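Local coordinates for protein polymeric Immunoglobulin Receptor (Oncorhynchus mykiss, PDB 5F1S) that probably binds polymeric immunoglobulins for transport to mucosal surfaces, its ectodomain corresponding to the secretory component, at residues A[142-147]-A[171-176]; A[194-197]-A[202-205]; A[29-34]-A[71-76]; A[20-25]-A[64-69]. One frame throughout, in Å; residues are numbered along the deposited sequence.

Contact 1: residues A[142-147]-A[171-176]; sequences HEKRWC and IRDDLT
The carboxylate of D173 is the flat group through which this contact is made, with K144 at one oxygen and other donors at the other. NZ of K144 reaches OD2 of D173 on its syn side, 27° out of the carboxylate plane, at 2.8 Å. OD1 of D173 is met from above the plane by the backbone N of L175, 2.9 Å away, which closes an Asx turn at the end of the strand, and it also bonds the hydroxyl of Y135. The second flat group, the indole of W146, turns away from 171-176: it stacks on Y194 and packs beside C196, V181 and L183, so CB of W146 touches CD1 of I171, at 3.9 Å.

Set beside the backbone N (chi1 -52°), CG of K144 lies 3.3 Å from OD2 of D173; the bends at chi2 and chi4 then bring NZ to the same oxygen. NZ of K144 is gripped a second time by O of H142, 2.9 Å away, and again by O of Y139, while the ring of Y135 adds a cation-pi contact. A long, flexible amine suits this place because it can reach a carboxylate and two loop carbonyls together, and the aspartate probably stabilises the buried positive charge. Isoleucine, beta-branched and apolar, fits a strand residue whose side chain faces the interior.

The two segments belong to opposite sheets, 144-148 in one and 169-173 in the other, and meet through side chains: the C and D strands of an immunoglobulin V-type sandwich, with the strand C tryptophan of that fold in its core.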
loop_
_atom_site.group_PDB
_atom_site.type_symbol
_atom_site.label_atom_id
_atom_site.label_comp_id
_atom_site.label_asym_id
_atom_site.label_seq_id
_atom_site.Cartn_x
_atom_site.Cartn_y
_atom_site.Cartn_z
ATOM N N HIS A 142 13.692 -12.757 -2.499
ATOM C CA HIS A 142 13.657 -13.681 -1.383
ATOM C C HIS A 142 12.682 -14.826 -1.659
ATOM O O HIS A 142 11.640 -14.659 -2.298
ATOM C CB HIS A 142 13.206 -12.978 -0.100
ATOM C CG HIS A 142 14.233 -12.103 0.540
ATOM N ND1 HIS A 142 14.826 -11.037 -0.104
ATOM C CD2 HIS A 142 14.731 -12.104 1.799
ATOM C CE1 HIS A 142 15.647 -10.423 0.730
ATOM N NE2 HIS A 142 15.616 -11.059 1.888
ATOM N N GLU A 143 13.011 -16.009 -1.152
ATOM C CA GLU A 143 12.007 -17.045 -1.137
ATOM C C GLU A 143 10.878 -16.564 -0.225
ATOM O O GLU A 143 11.123 -15.892 0.781
ATOM C CB GLU A 143 12.585 -18.377 -0.643
ATOM C CG GLU A 143 13.030 -18.370 0.749
ATOM C CD GLU A 143 13.590 -19.715 1.163
ATOM O OE1 GLU A 143 13.982 -20.517 0.267
ATOM O OE2 GLU A 143 13.611 -19.963 2.383
ATOM N N LYS A 144 9.651 -16.871 -0.607
ATOM C CA LYS A 144 8.479 -16.513 0.189
ATOM C C LYS A 144 7.987 -17.742 0.942
ATOM O O LYS A 144 8.094 -18.865 0.440
ATOM C CB LYS A 144 7.383 -15.990 -0.717
ATOM C CG LYS A 144 7.843 -14.870 -1.665
ATOM C CD LYS A 144 8.532 -13.774 -0.910
ATOM C CE LYS A 144 8.783 -12.568 -1.775
ATOM N NZ LYS A 144 9.604 -12.802 -3.026
ATOM N N ARG A 145 7.400 -17.536 2.129
ATOM C CA ARG A 145 6.935 -18.685 2.896
ATOM C C ARG A 145 5.582 -18.440 3.550
ATOM O O ARG A 145 5.168 -17.303 3.794
ATOM C CB ARG A 145 7.933 -19.124 3.961
ATOM C CG ARG A 145 8.706 -18.135 4.630
ATOM C CD ARG A 145 9.898 -18.797 5.391
ATOM N NE ARG A 145 10.009 -18.144 6.677
ATOM C CZ ARG A 145 10.618 -16.978 6.864
ATOM N NH1 ARG A 145 11.200 -16.372 5.850
ATOM N NH2 ARG A 145 10.660 -16.425 8.072
ATOM N N TRP A 146 4.875 -19.546 3.741
ATOM C CA TRP A 146 3.601 -19.610 4.446
ATOM C C TRP A 146 3.773 -20.611 5.579
ATOM O O TRP A 146 4.129 -21.771 5.326
ATOM C CB TRP A 146 2.504 -20.026 3.490
ATOM C CG TRP A 146 1.170 -20.321 4.094
ATOM C CD1 TRP A 146 0.599 -21.539 4.269
ATOM C CD2 TRP A 146 0.213 -19.353 4.570
ATOM N NE1 TRP A 146 -0.686 -21.394 4.814
ATOM C CE2 TRP A 146 -0.916 -20.061 5.026
ATOM C CE3 TRP A 146 0.214 -17.959 4.647
ATOM C CZ2 TRP A 146 -2.067 -19.419 5.546
ATOM C CZ3 TRP A 146 -0.930 -17.316 5.187
ATOM C CH2 TRP A 146 -2.035 -18.052 5.615
ATOM N N CYS A 147 3.609 -20.152 6.823
ATOM C CA CYS A 147 3.916 -20.933 8.001
ATOM C C CYS A 147 2.739 -20.896 8.966
ATOM O O CYS A 147 2.064 -19.866 9.117
ATOM C CB CYS A 147 5.171 -20.406 8.733
ATOM S SG CYS A 147 6.561 -19.995 7.561
ATOM N N ILE A 171 1.306 -21.696 -3.654
ATOM C CA ILE A 171 1.828 -20.343 -3.524
ATOM C C ILE A 171 2.311 -19.893 -4.889
ATOM O O ILE A 171 3.021 -20.645 -5.576
ATOM C CB ILE A 171 2.958 -20.264 -2.488
ATOM C CG1 ILE A 171 2.546 -20.900 -1.161
ATOM C CG2 ILE A 171 3.379 -18.800 -2.307
ATOM C CD1 ILE A 171 3.695 -21.051 -0.131
ATOM N N ARG A 172 1.932 -18.670 -5.269
ATOM C CA ARG A 172 2.355 -18.056 -6.518
ATOM C C ARG A 172 2.855 -16.651 -6.211
ATOM O O ARG A 172 2.069 -15.766 -5.840
ATOM C CB ARG A 172 1.218 -18.030 -7.535
ATOM C CG ARG A 172 1.631 -17.436 -8.881
ATOM C CD ARG A 172 0.521 -17.536 -9.909
ATOM N NE ARG A 172 0.930 -16.994 -11.202
ATOM C CZ ARG A 172 0.178 -17.014 -12.299
ATOM N NH1 ARG A 172 -1.033 -17.554 -12.274
ATOM N NH2 ARG A 172 0.639 -16.494 -13.426
ATOM N N ASP A 173 4.151 -16.455 -6.389
ATOM C CA ASP A 173 4.815 -15.167 -6.225
ATOM C C ASP A 173 4.908 -14.491 -7.580
ATOM O O ASP A 173 5.430 -15.088 -8.523
ATOM C CB ASP A 173 6.199 -15.420 -5.640
ATOM C CG ASP A 173 6.992 -14.145 -5.354
ATOM O OD1 ASP A 173 6.452 -13.039 -5.560
ATOM O OD2 ASP A 173 8.162 -14.262 -4.915
ATOM N N ASP A 174 4.350 -13.283 -7.704
ATOM C CA ASP A 174 4.431 -12.573 -8.970
ATOM C C ASP A 174 5.792 -11.927 -9.186
ATOM O O ASP A 174 5.980 -11.257 -10.210
ATOM C CB ASP A 174 3.302 -11.531 -9.101
ATOM C CG ASP A 174 3.488 -10.273 -8.216
ATOM O OD1 ASP A 174 4.550 -10.044 -7.646
ATOM O OD2 ASP A 174 2.536 -9.474 -8.111
ATOM N N LEU A 175 6.738 -12.120 -8.266
ATOM C CA LEU A 175 8.130 -11.719 -8.387
ATOM C C LEU A 175 8.331 -10.216 -8.346
ATOM O O LEU A 175 9.469 -9.764 -8.453
ATOM C CB LEU A 175 8.756 -12.247 -9.684
ATOM C CG LEU A 175 8.680 -13.778 -9.819
ATOM C CD1 LEU A 175 9.172 -14.190 -11.210
ATOM C CD2 LEU A 175 9.487 -14.471 -8.722
ATOM N N THR A 176 7.287 -9.441 -8.164
ATOM C CA THR A 176 7.461 -7.997 -8.124
ATOM C C THR A 176 6.836 -7.328 -6.899
ATOM O O THR A 176 7.462 -6.427 -6.330
ATOM C CB THR A 176 6.896 -7.385 -9.403
ATOM O OG1 THR A 176 6.933 -5.967 -9.275
ATOM C CG2 THR A 176 5.493 -7.778 -9.637
#

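Contact 2: residues A[194-197]-A[202-205]; sequences YWCA and QVAV
W195 and Q202 carry the outer face of this strand pair, and their torsions bring indole and amide together. Q202 has CG between its backbone N and carbonyl carbon (chi1 42°), and the chain then runs extended over the indole. The amide and ring planes lie 20° apart, stacked, with NE2 of Q202 above the rim of the six-membered ring, 3.3 Å from CZ2 of W195. CG of Q202 gives the same ring a CH-pi contact. W195 places its CG beside the backbone N, which tips the indole across to the neighbouring strand, so that CZ3 also meets CB of A204 at 3.6 Å. Alanine's small side chain lets the broad ring settle there, and a glutamine can offer both methylenes and a flat amide to it.

Y194, C196, V203 and V205 point to the other face. V203 CG1 stands between N and carbonyl carbon (chi1 61°) and touches CB of C196 at 3.6 Å. V205 turns CG2 toward the sulphur, 3.9 Å from SG of C196, which is bridged to C133. The ring of Y194 leads away from the partner strand, and its OH bonds O of D190, a tyrosine corner.

Between the two faces the backbones pair antiparallel. Y194 with V205 and C196 with V203 are the hydrogen-bonded pairs; N of Y194 lies 2.7 Å from O of V205, and N of V203 2.9 Å from O of C196. This is the F-G hairpin of an immunoglobulin V-type domain, whose turn corresponds to the CDR3 loop of antibody variable domains.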
loop_
_atom_site.group_PDB
_atom_site.type_symbol
_atom_site.label_atom_id
_atom_site.label_comp_id
_atom_site.label_asym_id
_atom_site.label_seq_id
_atom_site.Cartn_x
_atom_site.Cartn_y
_atom_site.Cartn_z
ATOM N N TYR A 194 -1.380 -17.843 11.119
ATOM C CA TYR A 194 -0.355 -18.167 10.130
ATOM C C TYR A 194 0.519 -16.946 9.904
ATOM O O TYR A 194 0.183 -15.826 10.298
ATOM C CB TYR A 194 -0.970 -18.559 8.785
ATOM C CG TYR A 194 -1.732 -19.857 8.845
ATOM C CD1 TYR A 194 -1.120 -21.053 8.454
ATOM C CD2 TYR A 194 -3.056 -19.896 9.333
ATOM C CE1 TYR A 194 -1.799 -22.249 8.526
ATOM C CE2 TYR A 194 -3.749 -21.086 9.426
ATOM C CZ TYR A 194 -3.113 -22.271 9.000
ATOM O OH TYR A 194 -3.743 -23.479 9.061
ATOM N N TRP A 195 1.599 -17.156 9.159
ATOM C CA TRP A 195 2.495 -16.094 8.754
ATOM C C TRP A 195 2.698 -16.132 7.248
ATOM O O TRP A 195 2.937 -17.215 6.689
ATOM C CB TRP A 195 3.861 -16.240 9.414
ATOM C CG TRP A 195 3.950 -16.186 10.866
ATOM C CD1 TRP A 195 4.216 -17.233 11.691
ATOM C CD2 TRP A 195 3.799 -15.044 11.695
ATOM N NE1 TRP A 195 4.266 -16.803 13.001
ATOM C CE2 TRP A 195 4.046 -15.459 13.029
ATOM C CE3 TRP A 195 3.524 -13.705 11.455
ATOM C CZ2 TRP A 195 3.962 -14.594 14.104
ATOM C CZ3 TRP A 195 3.482 -12.818 12.561
ATOM C CH2 TRP A 195 3.710 -13.274 13.846
ATOM N N CYS A 196 2.605 -14.956 6.609
ATOM C CA CYS A 196 3.270 -14.666 5.337
ATOM C C CYS A 196 4.651 -14.160 5.703
ATOM O O CYS A 196 4.765 -13.262 6.524
ATOM C CB CYS A 196 2.546 -13.565 4.524
ATOM S SG CYS A 196 0.917 -13.890 3.991
ATOM N N ALA A 197 5.716 -14.688 5.084
ATOM C CA ALA A 197 7.030 -14.254 5.534
ATOM C C ALA A 197 8.016 -14.266 4.373
ATOM O O ALA A 197 7.821 -14.948 3.372
ATOM C CB ALA A 197 7.635 -15.111 6.673
ATOM N N GLN A 202 7.602 -10.693 8.678
ATOM C CA GLN A 202 6.427 -11.545 8.618
ATOM C C GLN A 202 5.186 -10.687 8.818
ATOM O O GLN A 202 5.266 -9.575 9.334
ATOM C CB GLN A 202 6.480 -12.654 9.662
ATOM C CG GLN A 202 6.970 -12.303 11.046
ATOM C CD GLN A 202 7.250 -13.565 11.923
ATOM O OE1 GLN A 202 7.755 -14.610 11.445
ATOM N NE2 GLN A 202 6.935 -13.460 13.205
ATOM N N VAL A 203 4.058 -11.190 8.365
ATOM C CA VAL A 203 2.771 -10.571 8.679
ATOM C C VAL A 203 1.798 -11.693 9.052
ATOM O O VAL A 203 1.762 -12.743 8.399
ATOM C CB VAL A 203 2.230 -9.704 7.515
ATOM C CG1 VAL A 203 1.985 -10.497 6.245
ATOM C CG2 VAL A 203 0.915 -9.071 7.963
ATOM N N ALA A 204 1.058 -11.489 10.147
ATOM C CA ALA A 204 0.127 -12.494 10.668
ATOM C C ALA A 204 -1.201 -12.497 9.917
ATOM O O ALA A 204 -1.751 -11.444 9.559
ATOM C CB ALA A 204 -0.088 -12.257 12.175
ATOM N N VAL A 205 -1.711 -13.703 9.670
ATOM C CA VAL A 205 -2.972 -13.931 8.975
ATOM C C VAL A 205 -3.732 -14.987 9.767
ATOM O O VAL A 205 -3.163 -16.020 10.147
ATOM C CB VAL A 205 -2.768 -14.408 7.524
ATOM C CG1 VAL A 205 -4.117 -14.552 6.782
ATOM C CG2 VAL A 205 -1.825 -13.448 6.778
#

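Contact 3: residues A[29-34]-A[71-76]; sequences YVKYWC and QVFTVT
The hydrophobic core between the two sheets of the N-terminal immunoglobulin V-type domain is filled here by K31 and W33 from one side, F73 and V75 from the other. The aliphatic part of K31 lies on the phenyl face of F73: CB sits 3.5 Å from the ring centroid, only 9° off the normal, a CH-pi contact almost directly over the centre. CG of K31 follows over the rim, 3.5 Å from CD1 of F73. The phenylalanine is set for this by its first torsion of 62°, which holds CG between backbone N and carbonyl carbon and lays the ring flat under the lysine. O of Y32 comes within 3.5 Å of CE2 of F73.

Strands 31-35 and 72-77, the C and E strands of the sandwich, belong to different sheets; their segments 31-34 and 72-76 run 37° apart, axes 8.6 Å from each other at closest approach, so that side chains do all the bridging. Two positions along, the pattern repeats with the aromatic on the opposite partner. V75 CG1 stands over the five-membered ring of W33, 3.5 Å from its centroid, and CG2 reaches CE3 at 3.8 Å; a branched side chain can thus cover both halves of the indole. W33 also packs on C90 and meets the ring of Y88.

Replacing F73 by an alanine would probably open a gap under the K31 methylenes and leave that chain less firmly fixed. Beyond the ring, bends at chi2 and chi4 bring NZ of K31 2.8 Å from O of Y29.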
loop_
_atom_site.group_PDB
_atom_site.type_symbol
_atom_site.label_atom_id
_atom_site.label_comp_id
_atom_site.label_asym_id
_atom_site.label_seq_id
_atom_site.Cartn_x
_atom_site.Cartn_y
_atom_site.Cartn_z
ATOM N N TYR A 29 -5.864 28.971 -10.353
ATOM C CA TYR A 29 -4.548 29.259 -9.833
ATOM C C TYR A 29 -3.615 28.066 -10.022
ATOM O O TYR A 29 -4.066 26.929 -10.117
ATOM C CB TYR A 29 -4.614 29.597 -8.340
ATOM C CG TYR A 29 -5.331 30.904 -8.078
ATOM C CD1 TYR A 29 -6.721 30.957 -7.938
ATOM C CD2 TYR A 29 -4.627 32.054 -8.023
ATOM C CE1 TYR A 29 -7.385 32.179 -7.705
ATOM C CE2 TYR A 29 -5.281 33.289 -7.792
ATOM C CZ TYR A 29 -6.644 33.314 -7.617
ATOM O OH TYR A 29 -7.311 34.494 -7.406
ATOM N N VAL A 30 -2.318 28.334 -9.989
ATOM C CA VAL A 30 -1.334 27.262 -10.094
ATOM C C VAL A 30 -1.403 26.403 -8.830
ATOM O O VAL A 30 -1.541 26.922 -7.709
ATOM C CB VAL A 30 0.064 27.837 -10.302
ATOM C CG1 VAL A 30 1.130 26.748 -10.297
ATOM C CG2 VAL A 30 0.080 28.678 -11.604
ATOM N N LYS A 31 -1.341 25.093 -9.017
ATOM C CA LYS A 31 -1.333 24.142 -7.906
ATOM C C LYS A 31 0.074 23.595 -7.736
ATOM O O LYS A 31 0.841 23.476 -8.705
ATOM C CB LYS A 31 -2.315 22.985 -8.160
ATOM C CG LYS A 31 -3.711 23.410 -8.649
ATOM C CD LYS A 31 -4.334 24.466 -7.704
ATOM C CE LYS A 31 -5.845 24.667 -8.026
ATOM N NZ LYS A 31 -6.077 25.154 -9.433
ATOM N N TYR A 32 0.419 23.239 -6.506
ATOM C CA TYR A 32 1.750 22.713 -6.266
ATOM C C TYR A 32 1.721 21.665 -5.158
ATOM O O TYR A 32 0.743 21.522 -4.423
ATOM C CB TYR A 32 2.766 23.837 -5.969
ATOM C CG TYR A 32 2.561 24.598 -4.692
ATOM C CD1 TYR A 32 3.260 24.259 -3.552
ATOM C CD2 TYR A 32 1.691 25.685 -4.632
ATOM C CE1 TYR A 32 3.077 25.000 -2.354
ATOM C CE2 TYR A 32 1.497 26.405 -3.449
ATOM C CZ TYR A 32 2.212 26.055 -2.330
ATOM O OH TYR A 32 2.043 26.747 -1.162
ATOM N N TRP A 33 2.799 20.890 -5.116
ATOM C CA TRP A 33 3.007 19.804 -4.161
ATOM C C TRP A 33 4.367 20.026 -3.523
ATOM O O TRP A 33 5.370 20.132 -4.235
ATOM C CB TRP A 33 2.950 18.460 -4.876
ATOM C CG TRP A 33 3.158 17.248 -4.082
ATOM C CD1 TRP A 33 4.216 16.374 -4.157
ATOM C CD2 TRP A 33 2.263 16.711 -3.115
ATOM N NE1 TRP A 33 4.032 15.345 -3.286
ATOM C CE2 TRP A 33 2.808 15.491 -2.676
ATOM C CE3 TRP A 33 1.026 17.122 -2.615
ATOM C CZ2 TRP A 33 2.194 14.706 -1.709
ATOM C CZ3 TRP A 33 0.394 16.328 -1.682
ATOM C CH2 TRP A 33 0.984 15.135 -1.229
ATOM N N CYS A 34 4.388 20.118 -2.186
ATOM C CA CYS A 34 5.529 20.579 -1.405
ATOM C C CYS A 34 5.939 19.457 -0.440
ATOM O O CYS A 34 5.080 18.732 0.043
ATOM C CB CYS A 34 5.159 21.867 -0.581
ATOM S SG CYS A 34 6.410 23.189 -0.759
ATOM N N GLN A 71 -12.528 20.166 -9.323
ATOM C CA GLN A 71 -12.087 20.908 -8.143
ATOM C C GLN A 71 -11.120 20.070 -7.314
ATOM O O GLN A 71 -11.165 20.036 -6.081
ATOM C CB GLN A 71 -13.289 21.383 -7.304
ATOM C CG GLN A 71 -14.109 22.440 -8.113
ATOM C CD GLN A 71 -15.435 22.785 -7.495
ATOM O OE1 GLN A 71 -15.687 22.510 -6.338
ATOM N NE2 GLN A 71 -16.304 23.383 -8.288
ATOM N N VAL A 72 -10.240 19.390 -8.010
ATOM C CA VAL A 72 -9.231 18.561 -7.369
ATOM C C VAL A 72 -8.006 18.559 -8.265
ATOM O O VAL A 72 -8.125 18.521 -9.494
ATOM C CB VAL A 72 -9.762 17.141 -7.111
ATOM C CG1 VAL A 72 -10.245 16.462 -8.412
ATOM C CG2 VAL A 72 -8.717 16.248 -6.379
ATOM N N PHE A 73 -6.840 18.593 -7.657
ATOM C CA PHE A 73 -5.627 18.214 -8.366
ATOM C C PHE A 73 -5.064 16.959 -7.727
ATOM O O PHE A 73 -5.109 16.801 -6.513
ATOM C CB PHE A 73 -4.601 19.365 -8.438
ATOM C CG PHE A 73 -4.039 19.895 -7.112
ATOM C CD1 PHE A 73 -4.695 20.916 -6.420
ATOM C CD2 PHE A 73 -2.809 19.455 -6.628
ATOM C CE1 PHE A 73 -4.136 21.480 -5.255
ATOM C CE2 PHE A 73 -2.241 20.010 -5.458
ATOM C CZ PHE A 73 -2.906 21.026 -4.780
ATOM N N THR A 74 -4.582 16.053 -8.569
ATOM C CA THR A 74 -4.135 14.741 -8.147
ATOM C C THR A 74 -2.626 14.687 -8.312
ATOM O O THR A 74 -2.093 15.036 -9.382
ATOM C CB THR A 74 -4.814 13.671 -9.002
ATOM O OG1 THR A 74 -6.233 13.816 -8.916
ATOM C CG2 THR A 74 -4.476 12.250 -8.519
ATOM N N VAL A 75 -1.935 14.271 -7.246
ATOM C CA VAL A 75 -0.496 14.139 -7.257
ATOM C C VAL A 75 -0.160 12.655 -7.195
ATOM O O VAL A 75 -0.662 11.942 -6.337
ATOM C CB VAL A 75 0.144 14.912 -6.095
ATOM C CG1 VAL A 75 1.646 14.710 -6.122
ATOM C CG2 VAL A 75 -0.188 16.407 -6.168
ATOM N N THR A 76 0.634 12.174 -8.146
ATOM C CA THR A 76 1.040 10.779 -8.173
ATOM C C THR A 76 2.533 10.708 -7.884
ATOM O O THR A 76 3.339 11.347 -8.562
ATOM C CB THR A 76 0.719 10.148 -9.539
ATOM O OG1 THR A 76 -0.684 10.266 -9.761
ATOM C CG2 THR A 76 1.135 8.668 -9.579
#

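Contact 4: residues A[20-25]-A[64-69]; sequences CHYGPQ and MFDDPV
D66 is the first residue along 64-69 to meet Y22, and it does so through a carboxylate oxygen. Its CG lies opposite the backbone N (chi1 -174°), which carries the group across to the end of the tyrosine. OH of Y22 donates to OD1 of D66 at 2.7 Å, meeting that oxygen on the syn side and 16° out of the carboxylate plane. OD1 of D66 stays near the plane of the phenol at its edge, 3.4 Å from CE2 of Y22, while the ring and carboxylate planes are turned 56° apart. OD2 is taken by the ammonium of K31 in a salt bridge, so each oxygen of D66 has a partner and the group is held from two directions.

At D67 the chain passes by: its side chain turns to Q70, where OD1 accepts from the backbone N. P68 then packs against the hydroxyl, its CA 3.2 Å and its CB 3.9 Å from OH of Y22. A rigid proline suits the point where the strand gives way to a turn.

Tyrosine fits position 22 because it is long enough to cross to the aspartate with its hydroxyl and still present its ring to K31 in a cation-pi contact. A phenylalanine here would probably leave OD1 of D66 without its donor and the carboxylate freer to turn about its CB-CG bond.

Strands 16-22 and 62-67 are not neighbours in their sheet, since 72-77 runs between them: the contact spans the ends of the B and D strands in the A-B-E-D sheet of an immunoglobulin V-type domain.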
loop_
_atom_site.group_PDB
_atom_site.type_symbol
_atom_site.label_atom_id
_atom_site.label_comp_id
_atom_site.label_asym_id
_atom_site.label_seq_id
_atom_site.Cartn_x
_atom_site.Cartn_y
_atom_site.Cartn_z
ATOM N N CYS A 20 -5.940 16.342 -3.907
ATOM C CA CYS A 20 -5.926 17.617 -3.217
ATOM C C CYS A 20 -7.165 18.360 -3.678
ATOM O O CYS A 20 -7.150 18.974 -4.759
ATOM C CB CYS A 20 -4.668 18.413 -3.553
ATOM S SG CYS A 20 -3.077 17.663 -3.013
ATOM N N HIS A 21 -8.214 18.315 -2.866
ATOM C CA HIS A 21 -9.479 18.949 -3.204
ATOM C C HIS A 21 -9.442 20.411 -2.760
ATOM O O HIS A 21 -8.835 20.764 -1.752
ATOM C CB HIS A 21 -10.683 18.235 -2.573
ATOM C CG HIS A 21 -11.050 16.942 -3.257
ATOM N ND1 HIS A 21 -11.959 16.860 -4.297
ATOM C CD2 HIS A 21 -10.601 15.691 -3.054
ATOM C CE1 HIS A 21 -12.060 15.600 -4.689
ATOM N NE2 HIS A 21 -11.261 14.874 -3.932
ATOM N N TYR A 22 -10.086 21.272 -3.538
ATOM C CA TYR A 22 -10.024 22.688 -3.216
ATOM C C TYR A 22 -11.345 23.369 -3.525
ATOM O O TYR A 22 -12.161 22.888 -4.310
ATOM C CB TYR A 22 -8.913 23.392 -3.967
ATOM C CG TYR A 22 -8.910 23.189 -5.446
ATOM C CD1 TYR A 22 -9.623 24.036 -6.282
ATOM C CD2 TYR A 22 -8.185 22.158 -6.032
ATOM C CE1 TYR A 22 -9.582 23.883 -7.678
ATOM C CE2 TYR A 22 -8.164 21.974 -7.445
ATOM C CZ TYR A 22 -8.863 22.874 -8.243
ATOM O OH TYR A 22 -8.809 22.782 -9.619
ATOM N N GLY A 23 -11.537 24.508 -2.887
ATOM C CA GLY A 23 -12.772 25.230 -3.039
ATOM C C GLY A 23 -12.867 25.857 -4.417
ATOM O O GLY A 23 -11.856 26.100 -5.087
ATOM N N PRO A 24 -14.087 26.149 -4.862
ATOM C CA PRO A 24 -14.275 26.604 -6.244
ATOM C C PRO A 24 -13.578 27.918 -6.562
ATOM O O PRO A 24 -13.385 28.213 -7.744
ATOM C CB PRO A 24 -15.810 26.732 -6.365
ATOM C CG PRO A 24 -16.250 26.951 -5.037
ATOM C CD PRO A 24 -15.360 26.134 -4.135
ATOM N N GLN A 25 -13.139 28.682 -5.565
ATOM C CA GLN A 25 -12.386 29.903 -5.832
ATOM C C GLN A 25 -11.049 29.639 -6.497
ATOM O O GLN A 25 -10.470 30.542 -7.106
ATOM C CB GLN A 25 -12.112 30.634 -4.537
ATOM C CG GLN A 25 -13.349 31.029 -3.814
ATOM C CD GLN A 25 -13.711 30.065 -2.682
ATOM O OE1 GLN A 25 -13.345 28.872 -2.683
ATOM N NE2 GLN A 25 -14.427 30.596 -1.693
ATOM N N MET A 64 1.583 15.664 -11.617
ATOM C CA MET A 64 0.487 16.523 -11.171
ATOM C C MET A 64 -0.556 16.615 -12.269
ATOM O O MET A 64 -0.208 16.747 -13.440
ATOM C CB MET A 64 1.063 17.945 -10.858
ATOM C CG MET A 64 0.127 19.110 -10.961
ATOM S SD MET A 64 -0.754 19.257 -9.439
ATOM C CE MET A 64 0.488 19.838 -8.227
ATOM N N PHE A 65 -1.827 16.532 -11.903
ATOM C CA PHE A 65 -2.918 16.747 -12.838
ATOM C C PHE A 65 -3.981 17.584 -12.144
ATOM O O PHE A 65 -4.711 17.072 -11.283
ATOM C CB PHE A 65 -3.534 15.436 -13.306
ATOM C CG PHE A 65 -4.801 15.600 -14.112
ATOM C CD1 PHE A 65 -4.831 16.495 -15.168
ATOM C CD2 PHE A 65 -5.924 14.857 -13.854
ATOM C CE1 PHE A 65 -5.972 16.640 -15.949
ATOM C CE2 PHE A 65 -7.094 14.995 -14.654
ATOM C CZ PHE A 65 -7.106 15.922 -15.672
ATOM N N ASP A 66 -4.094 18.846 -12.522
ATOM C CA ASP A 66 -5.163 19.702 -11.999
ATOM C C ASP A 66 -6.383 19.603 -12.885
ATOM O O ASP A 66 -6.288 19.770 -14.124
ATOM C CB ASP A 66 -4.684 21.159 -11.895
ATOM C CG ASP A 66 -5.702 22.075 -11.218
ATOM O OD1 ASP A 66 -6.524 21.595 -10.401
ATOM O OD2 ASP A 66 -5.643 23.296 -11.497
ATOM N N ASP A 67 -7.541 19.353 -12.254
ATOM C CA ASP A 67 -8.817 19.195 -12.941
ATOM C C ASP A 67 -9.804 20.205 -12.358
ATOM O O ASP A 67 -10.593 19.897 -11.451
ATOM C CB ASP A 67 -9.339 17.762 -12.856
ATOM C CG ASP A 67 -10.608 17.553 -13.663
ATOM O OD1 ASP A 67 -11.260 18.563 -14.017
ATOM O OD2 ASP A 67 -10.969 16.391 -13.897
ATOM N N PRO A 68 -9.782 21.436 -12.849
ATOM C CA PRO A 68 -10.640 22.472 -12.232
ATOM C C PRO A 68 -12.104 22.130 -12.226
ATOM O O PRO A 68 -12.828 22.595 -11.332
ATOM C CB PRO A 68 -10.363 23.711 -13.088
ATOM C CG PRO A 68 -9.023 23.489 -13.683
ATOM C CD PRO A 68 -8.927 21.979 -13.905
ATOM N N VAL A 69 -12.586 21.378 -13.208
ATOM C CA VAL A 69 -14.006 21.015 -13.245
ATOM C C VAL A 69 -14.378 20.125 -12.073
ATOM O O VAL A 69 -15.467 20.245 -11.500
ATOM C CB VAL A 69 -14.318 20.335 -14.570
ATOM C CG1 VAL A 69 -15.755 19.828 -14.576
ATOM C CG2 VAL A 69 -14.011 21.350 -15.726
#

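From the N terminus, 20-25 opens contact 4 and 29-34 opens contact 3; 64-69 then closes the first, and 71-76 the second. Their segments alternate, so the two long loops cross, and they touch through the K31–D66 salt bridge and the F73–C20 backbone bond. Contact 3 joins the two sheets of the first domain; contact 4 ties strands 16-22 and 62-67 within one of them. In the second domain 142-147 opens contact 1 and 171-176 closes it, again sheet to sheet, before 194-197 and 202-205 make the short hairpin of contact 2. These two adjoin: strands 144-148 and 192-198 are sheet neighbours. Contacts 1 and 3 have centres about 37 Å apart.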